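Local coordinates for protein GCN5-related N-acetyltransferase (Kribbella flavida, PDB 4IUS) that probably acts as an acyltransferase of the GCN5-related N-acetyltransferase family, passing an acyl group other than an amino-acyl one to an acceptor, at residues Thr211-Ala214 with Phe215-Gly219. The protein carries 1 engineered substitution. Sequence-based numbering, arbitrary orientation.
Sequences TQQA and FEVGG
Thr211 and Phe215, one helical turn apart, lie side by side and point the same way: CG2 of Thr211 touches the ring at CE2 of Phe215, 3.6 Å away. The carbonyl O of Thr211 sits over one ring face, 3.5 Å from CG of Phe215, while also accepting the Phe215 backbone N-H. Thr211 can offer its methyl because chi1 (-54°) places OG1 beside the backbone N and CG2 anti to it, leaving OG1 to hydrogen-bond Tyr241 OH and Thr207 O.

One residue further along the helix, the extended chains of Gln212 and Glu216 bring amide and carboxylate into a near-parallel stack, planes 21° apart, with CG of Gln212 3.5 Å from OE2 of Glu216. Gln213, bent at chi2, turns its amide steeply to that carboxylate, and water joins the groups instead of a direct bond. One water donates to Gln212 OE1 and Glu216 OE1 and accepts from Gln213 NE2; a second donates to Gln213 OE1 and Glu216 OE1, so both Gln213 amide atoms are engaged.

The turn closes on Gln213 O, which receives Val217 N at 2.8 Å and Gly218 N at 3.0 Å, the latter in the carbonyl plane. Gly219 then leaves the helix with positive phi, 81°.

Farther out, Phe215 also packs on Pro111 and Ala223, and Ala214 on Thr186 and Trp178. Were Phe215 an alanine, the Thr211 methyl would probably lose its ring partner and a gap would open toward Ala223 and Pro111. This is the C-terminal end of helix 202-216 in the beta-alpha-beta unit between parallel strands 185-193 and 222-225, the helix that in GNAT enzymes follows the pyrophosphate-binding loop for acetyl-CoA.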
loop_
_atom_site.group_PDB
_atom_site.type_symbol
_atom_site.label_atom_id
_atom_site.label_comp_id
_atom_site.label_asym_id
_atom_site.label_seq_id
_atom_site.Cartn_x
_atom_site.Cartn_y
_atom_site.Cartn_z
ATOM N N THR A 211 12.986 -3.241 1.306
ATOM C CA THR A 211 13.176 -1.811 1.512
ATOM C C THR A 211 14.567 -1.405 0.995
ATOM O O THR A 211 14.731 -0.397 0.302
ATOM C CB THR A 211 13.009 -1.412 2.986
ATOM O OG1 THR A 211 11.752 -1.866 3.455
ATOM C CG2 THR A 211 13.054 0.104 3.134
ATOM N N GLN A 212 15.573 -2.193 1.375
ATOM C CA GLN A 212 16.929 -1.897 0.971
ATOM C C GLN A 212 17.070 -1.887 -0.530
ATOM O O GLN A 212 17.726 -1.008 -1.083
ATOM C CB GLN A 212 17.872 -2.934 1.557
ATOM C CG GLN A 212 19.338 -2.657 1.276
ATOM C CD GLN A 212 20.213 -3.733 1.832
ATOM O OE1 GLN A 212 20.085 -4.879 1.452
ATOM N NE2 GLN A 212 21.024 -3.384 2.800
ATOM N N GLN A 213 16.450 -2.828 -1.236
ATOM C CA GLN A 213 16.522 -2.817 -2.674
ATOM C C GLN A 213 15.777 -1.647 -3.324
ATOM O O GLN A 213 16.256 -1.050 -4.307
ATOM C CB GLN A 213 16.042 -4.176 -3.222
ATOM C CG GLN A 213 16.874 -5.365 -2.750
ATOM C CD GLN A 213 18.346 -5.106 -2.939
ATOM O OE1 GLN A 213 18.799 -4.873 -4.052
ATOM N NE2 GLN A 213 19.101 -5.071 -1.827
ATOM N N ALA A 214 14.635 -1.269 -2.763
ATOM C CA ALA A 214 13.925 -0.112 -3.248
ATOM C C ALA A 214 14.821 1.132 -3.195
ATOM O O ALA A 214 14.823 1.938 -4.110
ATOM C CB ALA A 214 12.635 0.105 -2.442
ATOM N N PHE A 215 15.600 1.267 -2.109
ATOM C CA PHE A 215 16.526 2.392 -1.985
ATOM C C PHE A 215 17.757 2.250 -2.880
ATOM O O PHE A 215 18.190 3.227 -3.508
ATOM C CB PHE A 215 16.999 2.491 -0.552
ATOM C CG PHE A 215 15.950 2.877 0.481
ATOM C CD1 PHE A 215 14.835 3.627 0.168
ATOM C CD2 PHE A 215 16.106 2.519 1.790
ATOM C CE1 PHE A 215 13.939 4.022 1.152
ATOM C CE2 PHE A 215 15.210 2.909 2.778
ATOM C CZ PHE A 215 14.139 3.663 2.458
ATOM N N GLU A 216 18.348 1.067 -2.919
ATOM C CA GLU A 216 19.642 0.877 -3.600
ATOM C C GLU A 216 19.530 0.765 -5.095
ATOM O O GLU A 216 20.391 1.278 -5.807
ATOM C CB GLU A 216 20.338 -0.367 -3.081
ATOM C CG GLU A 216 20.871 -0.249 -1.678
ATOM C CD GLU A 216 21.709 -1.463 -1.226
ATOM O OE1 GLU A 216 21.831 -2.492 -1.970
ATOM O OE2 GLU A 216 22.255 -1.361 -0.106
ATOM N N VAL A 217 18.528 0.028 -5.581
ATOM C CA VAL A 217 18.344 -0.138 -7.023
ATOM C C VAL A 217 17.070 0.532 -7.572
ATOM O O VAL A 217 17.014 0.854 -8.746
ATOM C CB VAL A 217 18.411 -1.623 -7.467
ATOM C CG1 VAL A 217 19.803 -2.198 -7.203
ATOM C CG2 VAL A 217 17.329 -2.469 -6.812
ATOM N N GLY A 218 16.076 0.768 -6.728
ATOM C CA GLY A 218 14.818 1.374 -7.180
ATOM C C GLY A 218 14.792 2.887 -7.232
ATOM O O GLY A 218 13.852 3.467 -7.753
ATOM N N GLY A 219 15.758 3.521 -6.585
ATOM C CA GLY A 219 15.845 4.994 -6.539
ATOM C C GLY A 219 14.945 5.666 -5.509
ATOM O O GLY A 219 14.757 6.905 -5.524
HETATM O O HOH W 1 21.705 -5.225 -0.913
HETATM O O HOH W 2 21.457 -4.027 -4.414
#